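Long-range contacts in methionine gamma-lyase (PDB 1PFF), which belongs to the Cys/Met metabolism family of PLP-dependent enzymes, whose chains pair a large mixed-sheet domain with a smaller sheet-and-helix domain: residues G37-S42 with K81-I86; D44-C49 with V65-M70; H266-A271 with S279-P284; M247-V252 with D304-L309; C16-S21 with A179-H184. All coordinates share one frame; numbering follows the deposited sequence.

Two sheets organise the five contacts. Contacts 1, 2 and 5 reach the seven-stranded mixed sheet that forms the core of the large domain, while contacts 3 and 4 lie in the five-stranded sheet nearer the C-terminus. Along the chain, contact 5 spans the longest loop and encloses contact 1, which in turn encloses contact 2; contact 4 opens later and encloses contact 3. Contacts 1 and 2 touch, their centres about 14 Å apart, and contacts 3 and 4 touch at about 11 Å between centres. Centres of contacts 1 and 3 are about 38 Å apart, on opposite sides of the chain's centre. Contact 5 lies at the interface with a second subunit, which contact 2 touches only at Cys49.

Contact 1 of 5, residues G37-S42 with K81-I86; sequences GDHLIS and KPNTRI
His39 and Thr84 run alongside each other in the same direction and join through a 2.7 Å hydrogen bond between ND1 and OG1 whose direction is open. Thr84 OG1 lies at the edge of the imidazole, in its plane, and also accepts from Lys81 N. Over one ring face comes Lys81 CE, 3.5 Å from the centroid, a CH-pi contact that the bend at chi3 (-96°) allows while NZ goes on to a salt bridge with Glu64. Asp66 takes the remaining ring nitrogen, NE2, so bonds at both nitrogens fix the ring's rotation. This tight part belongs to neighbouring parallel strands, 39-43 and 84-90, of the large mixed sheet. A beta bulge shifts the register between the His39-Thr84 and Leu40-Ile86 pairs; past it, Ile41 N donates to Ile86 O at 2.9 Å, and Leu40 CD1 rests 3.8 Å from Ile86 CG2. The strand entrance is looser and wetter. There Asn83 ND2 gives Gly37 O a nearly straight bond of 2.8 Å, approaching from above the carbonyl plane. Arg85 NE reaches Asp38 OD1 at 3.2 Å in a salt bridge, in the guanidinium's own plane but 66° out of the carboxylate plane. Asp38 has a second cationic partner in Lys35, and a water links its OD1 to Arg85 NH2 at the contact's outer end.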
# COMPACT_ATOMS: atom_id res chain seq x y z
N GLY A 37 -17.83 -35.08 -17.88
CA GLY A 37 -17.54 -36.49 -18.10
C GLY A 37 -16.42 -37.06 -17.23
O GLY A 37 -16.22 -38.29 -17.23
N ASP A 38 -15.69 -36.20 -16.53
CA ASP A 38 -14.63 -36.64 -15.61
C ASP A 38 -15.21 -37.01 -14.24
O ASP A 38 -16.38 -36.77 -13.97
CB ASP A 38 -13.59 -35.53 -15.41
CG ASP A 38 -12.65 -35.38 -16.58
OD1 ASP A 38 -12.64 -36.24 -17.50
OD2 ASP A 38 -11.85 -34.42 -16.66
N HIS A 39 -14.36 -37.59 -13.39
CA HIS A 39 -14.74 -38.03 -12.05
C HIS A 39 -13.72 -37.50 -11.03
O HIS A 39 -12.52 -37.49 -11.29
CB HIS A 39 -14.84 -39.56 -12.01
CG HIS A 39 -15.10 -40.15 -10.65
ND1 HIS A 39 -14.26 -41.08 -10.08
CD2 HIS A 39 -16.11 -39.96 -9.77
CE1 HIS A 39 -14.74 -41.43 -8.90
NE2 HIS A 39 -15.86 -40.77 -8.69
N LEU A 40 -14.21 -37.04 -9.88
CA LEU A 40 -13.36 -36.54 -8.81
C LEU A 40 -13.72 -37.27 -7.52
O LEU A 40 -14.89 -37.45 -7.20
CB LEU A 40 -13.53 -35.02 -8.62
CG LEU A 40 -12.70 -34.37 -7.50
CD1 LEU A 40 -12.26 -32.94 -7.89
CD2 LEU A 40 -13.48 -34.33 -6.19
N ILE A 41 -12.70 -37.71 -6.79
CA ILE A 41 -12.91 -38.30 -5.48
C ILE A 41 -12.41 -37.30 -4.46
O ILE A 41 -11.27 -36.84 -4.54
CB ILE A 41 -12.13 -39.63 -5.32
CG1 ILE A 41 -12.51 -40.60 -6.44
CG2 ILE A 41 -12.40 -40.24 -3.93
CD1 ILE A 41 -11.53 -41.72 -6.63
N SER A 42 -13.27 -36.97 -3.50
CA SER A 42 -12.92 -36.04 -2.44
C SER A 42 -13.14 -36.69 -1.09
O SER A 42 -13.99 -37.58 -0.95
CB SER A 42 -13.77 -34.77 -2.54
OG SER A 42 -13.52 -33.89 -1.44
N LYS A 81 -12.49 -45.00 -10.96
CA LYS A 81 -13.30 -45.28 -12.15
C LYS A 81 -12.46 -44.98 -13.38
O LYS A 81 -11.45 -44.30 -13.27
CB LYS A 81 -14.57 -44.42 -12.15
CG LYS A 81 -15.55 -44.75 -11.02
CD LYS A 81 -16.98 -44.42 -11.42
CE LYS A 81 -17.40 -43.06 -10.93
NZ LYS A 81 -18.85 -42.80 -11.19
N PRO A 82 -12.86 -45.47 -14.56
CA PRO A 82 -12.10 -45.19 -15.79
C PRO A 82 -11.91 -43.69 -16.03
O PRO A 82 -10.89 -43.29 -16.60
CB PRO A 82 -12.99 -45.79 -16.89
CG PRO A 82 -13.71 -46.92 -16.18
CD PRO A 82 -14.03 -46.33 -14.83
N ASN A 83 -12.87 -42.89 -15.58
CA ASN A 83 -12.82 -41.45 -15.79
C ASN A 83 -12.32 -40.62 -14.59
O ASN A 83 -12.45 -39.39 -14.59
CB ASN A 83 -14.19 -40.96 -16.28
CG ASN A 83 -15.31 -41.22 -15.27
OD1 ASN A 83 -15.30 -42.21 -14.53
ND2 ASN A 83 -16.30 -40.33 -15.27
N THR A 84 -11.75 -41.27 -13.58
CA THR A 84 -11.21 -40.54 -12.42
C THR A 84 -10.01 -39.69 -12.84
O THR A 84 -9.09 -40.18 -13.49
CB THR A 84 -10.83 -41.50 -11.28
OG1 THR A 84 -11.99 -42.23 -10.86
CG2 THR A 84 -10.43 -40.71 -10.02
N ARG A 85 -10.05 -38.41 -12.48
CA ARG A 85 -8.95 -37.50 -12.83
C ARG A 85 -8.25 -36.90 -11.63
O ARG A 85 -7.09 -36.52 -11.72
CB ARG A 85 -9.43 -36.37 -13.75
CG ARG A 85 -10.09 -36.85 -15.02
CD ARG A 85 -9.19 -37.44 -16.07
NE ARG A 85 -10.02 -38.00 -17.14
CZ ARG A 85 -9.69 -39.00 -17.94
NH1 ARG A 85 -8.50 -39.59 -17.84
NH2 ARG A 85 -10.55 -39.41 -18.87
N ILE A 86 -8.96 -36.80 -10.51
CA ILE A 86 -8.46 -36.10 -9.33
C ILE A 86 -8.86 -36.80 -8.04
O ILE A 86 -10.02 -37.22 -7.89
CB ILE A 86 -8.96 -34.62 -9.28
CG1 ILE A 86 -8.32 -33.78 -10.41
CG2 ILE A 86 -8.66 -34.00 -7.91
CD1 ILE A 86 -8.89 -32.35 -10.55
O HOH W 1 -13.29 -38.66 -19.44

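Contact 2 of 5, residues D44-C49 with V65-M70; sequences DCLYGC and VDFIDM. With EDO (1,2-ethanediol), chain O.
Phe67 and Leu46 make the apolar part of this contact, where the loop leading into helix 48-60 passes the edge strand 64-68. At the start of the strand, the backbone of Val65 is met by a bound 1,2-ethanediol, its N donating to O2 at 3.0 Å; the molecule is probably left from crystallisation and is held also by Arg59. The CG1 of Val65 lies over one face of the Phe67 ring, toward its rim. Phe67 itself reaches toward the loop, and Leu46 CD1 meets the edge of its ring at CE2, 3.9 Å away, the two side chains crossing at about a right angle. His51 stacks on the same phenylalanine, linking it to the helix of this beta-alpha-beta unit. At Ile68 the backbone takes over, its O receiving a weak, bent bond from Asp44 N at 2.8 Å (123° at the hydrogen). Asp69 follows, its CB 3.7 Å from Asp44 OD2. The Asp44 carboxylate is folded back between its own N and carbonyl carbon (chi1 68°), close to the Ile68-Asp69 peptide. The two carboxylates, OD1 to OD1, are 4.5 Å apart with planes 27° from each other. Lys98 forms a salt bridge with both, so the pairing of like charges is probably offset by this shared lysine.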
# COMPACT_ATOMS: atom_id res chain seq x y z
N ASP A 44 -14.59 -36.63 2.70
CA ASP A 44 -15.88 -36.15 3.17
C ASP A 44 -15.78 -35.16 4.33
O ASP A 44 -16.79 -34.76 4.89
CB ASP A 44 -16.78 -37.34 3.54
CG ASP A 44 -16.28 -38.10 4.75
OD1 ASP A 44 -15.19 -37.79 5.26
OD2 ASP A 44 -16.92 -39.04 5.26
N CYS A 45 -14.55 -34.79 4.71
CA CYS A 45 -14.32 -33.77 5.74
C CYS A 45 -13.74 -32.52 5.09
O CYS A 45 -12.52 -32.35 5.02
CB CYS A 45 -13.36 -34.28 6.81
SG CYS A 45 -13.93 -35.68 7.79
N LEU A 46 -14.62 -31.63 4.63
CA LEU A 46 -14.17 -30.44 3.91
C LEU A 46 -14.55 -29.12 4.59
O LEU A 46 -15.59 -29.02 5.25
CB LEU A 46 -14.67 -30.45 2.47
CG LEU A 46 -14.22 -31.57 1.53
CD1 LEU A 46 -14.77 -31.30 0.14
CD2 LEU A 46 -12.70 -31.75 1.49
N TYR A 47 -13.68 -28.14 4.44
CA TYR A 47 -14.02 -26.75 4.71
C TYR A 47 -15.28 -26.45 3.89
O TYR A 47 -15.38 -26.86 2.73
CB TYR A 47 -12.86 -25.85 4.28
CG TYR A 47 -13.16 -24.36 4.22
CD1 TYR A 47 -13.80 -23.70 5.28
CD2 TYR A 47 -12.79 -23.61 3.10
CE1 TYR A 47 -14.07 -22.33 5.22
CE2 TYR A 47 -13.06 -22.24 3.03
CZ TYR A 47 -13.70 -21.61 4.10
OH TYR A 47 -13.97 -20.25 4.04
N GLY A 48 -16.23 -25.76 4.51
CA GLY A 48 -17.53 -25.48 3.92
C GLY A 48 -17.56 -25.12 2.44
O GLY A 48 -18.31 -25.74 1.67
N CYS A 49 -16.76 -24.14 2.05
CA CYS A 49 -16.78 -23.63 0.67
C CYS A 49 -16.29 -24.66 -0.35
O CYS A 49 -16.84 -24.74 -1.45
CB CYS A 49 -15.96 -22.34 0.55
SG CYS A 49 -16.71 -20.94 1.41
N VAL A 65 -18.82 -36.76 -8.79
CA VAL A 65 -18.05 -36.55 -7.57
C VAL A 65 -18.48 -37.59 -6.54
O VAL A 65 -19.67 -37.77 -6.29
CB VAL A 65 -18.26 -35.12 -6.99
CG1 VAL A 65 -17.48 -34.92 -5.67
CG2 VAL A 65 -17.89 -34.06 -8.01
N ASP A 66 -17.52 -38.28 -5.95
CA ASP A 66 -17.79 -39.09 -4.77
C ASP A 66 -17.16 -38.42 -3.56
O ASP A 66 -15.99 -38.04 -3.62
CB ASP A 66 -17.20 -40.48 -4.95
CG ASP A 66 -18.04 -41.36 -5.85
OD1 ASP A 66 -19.22 -41.60 -5.52
OD2 ASP A 66 -17.61 -41.87 -6.89
N PHE A 67 -17.92 -38.27 -2.47
CA PHE A 67 -17.33 -37.89 -1.18
C PHE A 67 -17.16 -39.13 -0.33
O PHE A 67 -18.13 -39.85 -0.06
CB PHE A 67 -18.21 -36.88 -0.43
CG PHE A 67 -18.39 -35.57 -1.13
CD1 PHE A 67 -19.54 -35.33 -1.89
CD2 PHE A 67 -17.41 -34.58 -1.05
CE1 PHE A 67 -19.71 -34.11 -2.55
CE2 PHE A 67 -17.58 -33.35 -1.71
CZ PHE A 67 -18.74 -33.12 -2.46
N ILE A 68 -15.92 -39.41 0.09
CA ILE A 68 -15.62 -40.64 0.82
C ILE A 68 -14.76 -40.36 2.05
O ILE A 68 -14.08 -39.33 2.13
CB ILE A 68 -14.91 -41.66 -0.11
CG1 ILE A 68 -13.46 -41.22 -0.38
CG2 ILE A 68 -15.70 -41.85 -1.43
CD1 ILE A 68 -12.58 -42.31 -0.98
N ASP A 69 -14.79 -41.28 3.01
CA ASP A 69 -13.91 -41.15 4.17
C ASP A 69 -12.53 -41.68 3.81
O ASP A 69 -12.32 -42.90 3.76
CB ASP A 69 -14.51 -41.88 5.37
CG ASP A 69 -13.68 -41.74 6.63
OD1 ASP A 69 -12.55 -41.18 6.59
OD2 ASP A 69 -14.08 -42.18 7.73
N MET A 70 -11.59 -40.78 3.56
CA MET A 70 -10.27 -41.19 3.10
C MET A 70 -9.32 -41.69 4.20
O MET A 70 -8.17 -42.06 3.92
CB MET A 70 -9.61 -40.08 2.28
CG MET A 70 -10.25 -39.86 0.92
SD MET A 70 -9.29 -38.68 -0.02
CE MET A 70 -10.26 -38.59 -1.51
C1 EDO O . -22.85 -39.08 -8.58
O1 EDO O . -21.75 -39.86 -8.13
C2 EDO O . -22.36 -37.96 -9.51
O2 EDO O . -21.85 -36.89 -8.75

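Contact 3 of 5, residues H266-A271 with S279-P284; sequences HVVSLA and SLIQHP
Val268 meets Ser279 and Ile281 where the short parallel strands 269-270 and 280-282 pair at the margin of the five-stranded mixed sheet. Just ahead of it, Val267 offers its carbonyl O to a water that also donates to Ser279 O and accepts from Ser269 OG, a three-way bridge at the mouth of the pair. The two methyls of Val268 divide the work. CG1, anti to the backbone N (chi1 -177°), presses on Ile281 CB at 3.6 Å, the two side chains roughly perpendicular, while CG2 lies against Ser279 CB. Ile319 of helix 316-328 packs on Val268 and Ser279. Ser269 then carries the parallel ladder: its N donates to Ser279 O at 3.1 Å and its O accepts from Ile281 N at 2.9 Å. Leu270 turns to the face shared with Ile281, CD2 touching Ile281 CG2 at 3.7 Å, and Leu262 of helix 255-263 packs against both. Ala271 continues the ladder through its N, a 3.1 Å bond to Ile281 O. The methyl CB of Ala271 points toward the partner segment and lies 4.0 Å from Leu280 CB.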
# COMPACT_ATOMS: atom_id res chain seq x y z
N HIS A 266 -11.30 -14.46 27.01
CA HIS A 266 -10.86 -13.07 26.98
C HIS A 266 -9.62 -12.94 26.08
O HIS A 266 -9.68 -12.27 25.04
CB HIS A 266 -10.61 -12.57 28.41
CG HIS A 266 -11.77 -12.77 29.33
ND1 HIS A 266 -12.70 -11.79 29.60
CD2 HIS A 266 -12.16 -13.85 30.05
CE1 HIS A 266 -13.61 -12.25 30.44
NE2 HIS A 266 -13.30 -13.50 30.73
N VAL A 267 -8.53 -13.60 26.46
CA VAL A 267 -7.28 -13.59 25.70
C VAL A 267 -7.46 -14.32 24.37
O VAL A 267 -6.98 -13.87 23.32
CB VAL A 267 -6.13 -14.22 26.53
CG1 VAL A 267 -4.88 -14.45 25.68
CG2 VAL A 267 -5.81 -13.36 27.73
N VAL A 268 -8.15 -15.45 24.43
CA VAL A 268 -8.61 -16.14 23.23
C VAL A 268 -9.90 -15.44 22.75
O VAL A 268 -10.89 -15.38 23.48
CB VAL A 268 -8.87 -17.63 23.54
CG1 VAL A 268 -9.27 -18.38 22.29
CG2 VAL A 268 -7.63 -18.27 24.17
N SER A 269 -9.88 -14.89 21.54
CA SER A 269 -11.03 -14.11 21.04
C SER A 269 -11.96 -14.92 20.15
O SER A 269 -11.54 -15.84 19.45
CB SER A 269 -10.55 -12.86 20.29
OG SER A 269 -9.49 -12.23 20.98
N LEU A 270 -13.24 -14.56 20.16
CA LEU A 270 -14.22 -15.14 19.26
C LEU A 270 -13.96 -14.68 17.83
O LEU A 270 -13.59 -13.52 17.59
CB LEU A 270 -15.66 -14.78 19.68
CG LEU A 270 -16.13 -15.12 21.10
CD1 LEU A 270 -17.60 -14.73 21.28
CD2 LEU A 270 -15.96 -16.59 21.41
N ALA A 271 -14.14 -15.59 16.88
CA ALA A 271 -13.89 -15.31 15.47
C ALA A 271 -14.65 -16.29 14.59
O ALA A 271 -14.79 -17.46 14.94
CB ALA A 271 -12.39 -15.38 15.17
N SER A 279 -4.65 -16.28 19.41
CA SER A 279 -5.57 -17.38 19.71
C SER A 279 -7.01 -16.98 19.42
O SER A 279 -7.48 -15.93 19.90
CB SER A 279 -5.41 -17.84 21.16
OG SER A 279 -4.11 -18.35 21.37
N LEU A 280 -7.68 -17.80 18.61
CA LEU A 280 -9.08 -17.57 18.24
C LEU A 280 -9.93 -18.82 18.47
O LEU A 280 -9.44 -19.95 18.36
CB LEU A 280 -9.22 -17.10 16.79
CG LEU A 280 -8.43 -15.87 16.34
CD1 LEU A 280 -8.47 -15.74 14.82
CD2 LEU A 280 -8.92 -14.58 17.01
N ILE A 281 -11.21 -18.61 18.78
CA ILE A 281 -12.10 -19.70 19.17
C ILE A 281 -13.49 -19.47 18.58
O ILE A 281 -13.90 -18.32 18.35
CB ILE A 281 -12.12 -19.83 20.73
CG1 ILE A 281 -12.72 -21.18 21.19
CG2 ILE A 281 -12.86 -18.65 21.39
CD1 ILE A 281 -12.30 -21.58 22.61
N GLN A 282 -14.20 -20.56 18.33
CA GLN A 282 -15.55 -20.49 17.79
C GLN A 282 -16.33 -21.75 18.10
O GLN A 282 -15.75 -22.81 18.39
CB GLN A 282 -15.52 -20.27 16.27
CG GLN A 282 -14.93 -21.44 15.49
CD GLN A 282 -15.00 -21.26 13.99
OE1 GLN A 282 -14.96 -20.13 13.49
NE2 GLN A 282 -15.07 -22.37 13.26
N HIS A 283 -17.65 -21.62 18.02
CA HIS A 283 -18.56 -22.75 18.12
C HIS A 283 -19.27 -22.75 16.78
O HIS A 283 -20.18 -21.94 16.56
CB HIS A 283 -19.55 -22.52 19.27
CG HIS A 283 -20.64 -23.54 19.34
ND1 HIS A 283 -20.47 -24.78 19.91
CD2 HIS A 283 -21.93 -23.49 18.92
CE1 HIS A 283 -21.61 -25.45 19.84
NE2 HIS A 283 -22.50 -24.70 19.24
N PRO A 284 -18.82 -23.62 15.87
CA PRO A 284 -19.30 -23.61 14.48
C PRO A 284 -20.82 -23.71 14.33
O PRO A 284 -21.38 -22.96 13.53
CB PRO A 284 -18.61 -24.82 13.86
CG PRO A 284 -17.39 -25.04 14.70
CD PRO A 284 -17.79 -24.65 16.09
O HOH W 2 -6.86 -13.35 20.62

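Contact 4 of 5, residues M247-V252 with D304-L309; sequences MIAFDV and DNLIRL
Phe250 and Ile307 face each other as a hydrogen-bonded pair of antiparallel strands, 247-251 and 306-310, within the five-stranded sheet of the C-terminal part. Both backbones are engaged: Phe250 N donates to Ile307 O at 3.0 Å, and Ile307 N returns a bond to Phe250 O. Outward along Ile307, CB stands over one face of the Phe250 ring, 4.2 Å from the centroid and 16° off the normal, a CH-pi contact displaced toward the rim. From there CG2 reaches Phe250 CZ at 3.8 Å. The other branch leaves through CG1, anti to the carbonyl carbon (chi1 -67°), and its end methyl CD1 touches both Phe250 CE2, 3.8 Å away, and the methyls of Val252. Ala258 and Leu262 of helix 255-263 also pack on Ile307, while Leu214 of helix 183-216 lies against Phe250, so this face of the sheet is buried under helices. On the opposite face Ala249 CB meets Leu306 CD1, which also touches Asp251 OD1; that carboxylate has its polar partner in Tyr224. Further along, Ile248 and Leu309 exchange two nearly straight backbone bonds. At the far end the curled side chain of Met247 brings its CE to 3.5 Å from Leu309 O and 3.9 Å from Arg308 NH2.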
# COMPACT_ATOMS: atom_id res chain seq x y z
N MET A 247 -4.31 -26.12 15.32
CA MET A 247 -5.75 -26.29 15.41
C MET A 247 -6.09 -27.37 16.41
O MET A 247 -5.51 -28.45 16.40
CB MET A 247 -6.34 -26.67 14.05
CG MET A 247 -6.31 -25.55 13.03
SD MET A 247 -7.37 -24.13 13.44
CE MET A 247 -8.79 -24.90 14.29
N ILE A 248 -7.03 -27.06 17.29
CA ILE A 248 -7.59 -28.03 18.21
C ILE A 248 -9.10 -27.95 18.08
O ILE A 248 -9.65 -26.87 17.83
CB ILE A 248 -7.20 -27.71 19.68
CG1 ILE A 248 -5.68 -27.78 19.87
CG2 ILE A 248 -7.90 -28.69 20.65
CD1 ILE A 248 -5.23 -27.16 21.19
N ALA A 249 -9.76 -29.08 18.24
CA ALA A 249 -11.19 -29.04 18.49
C ALA A 249 -11.47 -29.86 19.74
O ALA A 249 -10.67 -30.71 20.13
CB ALA A 249 -11.99 -29.54 17.29
N PHE A 250 -12.58 -29.57 20.40
CA PHE A 250 -12.97 -30.34 21.56
C PHE A 250 -14.47 -30.26 21.79
O PHE A 250 -15.11 -29.26 21.43
CB PHE A 250 -12.17 -29.98 22.82
CG PHE A 250 -12.33 -28.56 23.28
CD1 PHE A 250 -11.55 -27.54 22.74
CD2 PHE A 250 -13.24 -28.25 24.30
CE1 PHE A 250 -11.69 -26.21 23.19
CE2 PHE A 250 -13.39 -26.92 24.75
CZ PHE A 250 -12.61 -25.92 24.20
N ASP A 251 -15.00 -31.34 22.36
CA ASP A 251 -16.39 -31.38 22.79
C ASP A 251 -16.52 -30.91 24.22
O ASP A 251 -15.74 -31.28 25.10
CB ASP A 251 -16.97 -32.79 22.66
CG ASP A 251 -17.14 -33.23 21.23
OD1 ASP A 251 -17.27 -32.35 20.34
OD2 ASP A 251 -17.16 -34.43 20.90
N VAL A 252 -17.52 -30.06 24.43
CA VAL A 252 -18.06 -29.87 25.76
C VAL A 252 -19.47 -30.47 25.76
O VAL A 252 -19.96 -30.99 24.75
CB VAL A 252 -18.09 -28.39 26.23
CG1 VAL A 252 -16.67 -27.84 26.42
CG2 VAL A 252 -18.92 -27.52 25.28
N ASP A 304 -23.32 -30.05 17.74
CA ASP A 304 -23.54 -28.88 18.58
C ASP A 304 -22.64 -28.87 19.82
O ASP A 304 -22.67 -27.91 20.59
CB ASP A 304 -25.00 -28.79 19.02
CG ASP A 304 -25.94 -28.35 17.90
OD1 ASP A 304 -25.50 -28.17 16.73
OD2 ASP A 304 -27.15 -28.15 18.10
N ASN A 305 -21.87 -29.94 20.01
CA ASN A 305 -20.92 -30.03 21.13
C ASN A 305 -19.58 -29.34 20.81
O ASN A 305 -18.83 -29.00 21.74
CB ASN A 305 -20.62 -31.49 21.48
CG ASN A 305 -21.84 -32.27 21.93
OD1 ASN A 305 -21.95 -33.47 21.64
ND2 ASN A 305 -22.73 -31.63 22.68
N LEU A 306 -19.29 -29.16 19.52
CA LEU A 306 -17.93 -28.86 19.06
C LEU A 306 -17.48 -27.40 19.15
O LEU A 306 -18.15 -26.50 18.66
CB LEU A 306 -17.72 -29.36 17.63
CG LEU A 306 -16.25 -29.44 17.20
CD1 LEU A 306 -15.58 -30.69 17.79
CD2 LEU A 306 -16.13 -29.42 15.68
N ILE A 307 -16.32 -27.20 19.79
CA ILE A 307 -15.62 -25.91 19.80
C ILE A 307 -14.32 -26.06 19.00
O ILE A 307 -13.61 -27.05 19.15
CB ILE A 307 -15.32 -25.46 21.25
CG1 ILE A 307 -16.61 -25.13 22.00
CG2 ILE A 307 -14.39 -24.24 21.25
CD1 ILE A 307 -16.46 -25.07 23.51
N ARG A 308 -14.03 -25.08 18.15
CA ARG A 308 -12.78 -25.09 17.38
C ARG A 308 -11.89 -23.99 17.91
O ARG A 308 -12.33 -22.84 18.06
CB ARG A 308 -13.04 -24.84 15.90
CG ARG A 308 -13.67 -25.99 15.14
CD ARG A 308 -13.92 -25.66 13.67
NE ARG A 308 -12.71 -25.79 12.85
CZ ARG A 308 -12.31 -24.89 11.94
NH1 ARG A 308 -13.01 -23.78 11.73
NH2 ARG A 308 -11.20 -25.10 11.25
N LEU A 309 -10.64 -24.35 18.17
CA LEU A 309 -9.68 -23.42 18.74
C LEU A 309 -8.44 -23.36 17.85
O LEU A 309 -7.82 -24.38 17.57
CB LEU A 309 -9.30 -23.87 20.17
CG LEU A 309 -8.08 -23.23 20.84
CD1 LEU A 309 -8.27 -21.72 21.03
CD2 LEU A 309 -7.81 -23.91 22.18

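Contact 5 of 5, residues C16-S21 with A179-H184; sequences CAATAS and AIISPH
Ile181 lies across the end of strand 15-19, an outermost strand of the large mixed sheet, at the point where the chain enters the long helix 183-216. Its orientation sets the apolar contact with Ala18. With CG1 anti to the backbone N (chi1 -162°), CB and CG1 lie beside the Thr19 carbonyl, while CG2 and CD1 reach back to the methyl of Ala18, CD1 at 3.8 Å from Ala18 CB. Leu3 of helix 2-11 packs on both residues. The alanine pair is arranged differently: Ala20 CB and Ala179 CB meet at 4.0 Å, and Ala20 CB also leans on Ile180 O at 3.4 Å. Thr19 turns its side chain from the partner segment, although CB still comes within 3.4 Å of Ala179 O; its hydroxyl turns along its own segment and donates to Ser21 O at 2.8 Å. The single direct backbone bond across, Ala20 N to Ala179 O at 2.9 Å, arrives well above the carbonyl plane (65° out of it). The same corner faces a second subunit, where Ala20 packs on Ala20 of that chain and Ser182 OG bonds to its Asp185. A water completes the join, donating to Ala18 O at 2.7 Å and accepting from Ile181 N at 2.9 Å.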
# COMPACT_ATOMS: atom_id res chain seq x y z
N CYS A 16 5.26 -22.35 -8.46
CA CYS A 16 4.11 -21.96 -7.66
C CYS A 16 3.33 -20.85 -8.36
O CYS A 16 3.91 -20.04 -9.09
CB CYS A 16 4.57 -21.55 -6.27
SG CYS A 16 3.37 -20.64 -5.30
N ALA A 17 2.02 -20.86 -8.16
CA ALA A 17 1.12 -19.83 -8.67
C ALA A 17 0.37 -19.24 -7.48
O ALA A 17 -0.30 -19.97 -6.75
CB ALA A 17 0.14 -20.42 -9.68
N ALA A 18 0.50 -17.93 -7.29
CA ALA A 18 -0.25 -17.21 -6.27
C ALA A 18 -1.63 -16.82 -6.81
O ALA A 18 -1.77 -16.52 -8.00
CB ALA A 18 0.53 -15.98 -5.81
N THR A 19 -2.63 -16.85 -5.93
CA THR A 19 -4.02 -16.54 -6.29
C THR A 19 -4.69 -15.56 -5.32
O THR A 19 -4.13 -15.22 -4.27
CB THR A 19 -4.89 -17.81 -6.34
OG1 THR A 19 -4.92 -18.40 -5.03
CG2 THR A 19 -4.28 -18.89 -7.25
N ALA A 20 -5.92 -15.16 -5.65
CA ALA A 20 -6.68 -14.18 -4.87
C ALA A 20 -7.15 -14.70 -3.53
O ALA A 20 -7.47 -13.92 -2.63
CB ALA A 20 -7.87 -13.71 -5.67
N SER A 21 -7.25 -16.03 -3.42
CA SER A 21 -7.75 -16.66 -2.20
C SER A 21 -7.45 -18.14 -2.21
O SER A 21 -7.08 -18.70 -3.25
CB SER A 21 -9.27 -16.47 -2.08
OG SER A 21 -9.96 -17.29 -3.01
N ALA A 179 -8.86 -15.38 -10.61
CA ALA A 179 -8.45 -15.21 -9.20
C ALA A 179 -6.99 -14.80 -9.06
O ALA A 179 -6.16 -15.54 -8.51
CB ALA A 179 -8.76 -16.48 -8.38
N ILE A 180 -6.68 -13.60 -9.56
CA ILE A 180 -5.32 -13.05 -9.55
C ILE A 180 -5.03 -12.44 -8.18
O ILE A 180 -5.88 -11.76 -7.62
CB ILE A 180 -5.19 -11.96 -10.66
CG1 ILE A 180 -5.57 -12.55 -12.03
CG2 ILE A 180 -3.77 -11.38 -10.68
CD1 ILE A 180 -5.67 -11.51 -13.16
N ILE A 181 -3.82 -12.65 -7.66
CA ILE A 181 -3.41 -12.05 -6.38
C ILE A 181 -3.12 -10.56 -6.53
O ILE A 181 -2.59 -10.12 -7.55
CB ILE A 181 -2.17 -12.80 -5.76
CG1 ILE A 181 -2.03 -12.48 -4.27
CG2 ILE A 181 -0.89 -12.49 -6.54
CD1 ILE A 181 -0.95 -13.28 -3.52
N SER A 182 -3.47 -9.78 -5.51
CA SER A 182 -3.08 -8.38 -5.44
C SER A 182 -1.58 -8.29 -5.20
O SER A 182 -1.05 -8.99 -4.34
CB SER A 182 -3.84 -7.68 -4.31
OG SER A 182 -3.19 -6.48 -3.94
N PRO A 183 -0.87 -7.46 -5.97
CA PRO A 183 0.56 -7.23 -5.73
C PRO A 183 0.85 -6.71 -4.32
O PRO A 183 1.93 -7.00 -3.81
CB PRO A 183 0.94 -6.18 -6.77
CG PRO A 183 -0.36 -5.58 -7.20
CD PRO A 183 -1.36 -6.70 -7.13
N HIS A 184 -0.09 -5.99 -3.70
CA HIS A 184 0.11 -5.53 -2.32
C HIS A 184 0.00 -6.69 -1.33
O HIS A 184 0.80 -6.79 -0.40
CB HIS A 184 -0.89 -4.43 -1.93
CG HIS A 184 -0.72 -3.94 -0.52
ND1 HIS A 184 0.17 -2.94 -0.18
CD2 HIS A 184 -1.31 -4.32 0.63
CE1 HIS A 184 0.12 -2.73 1.12
NE2 HIS A 184 -0.78 -3.55 1.64
O HOH W 3 -2.19 -14.27 -9.49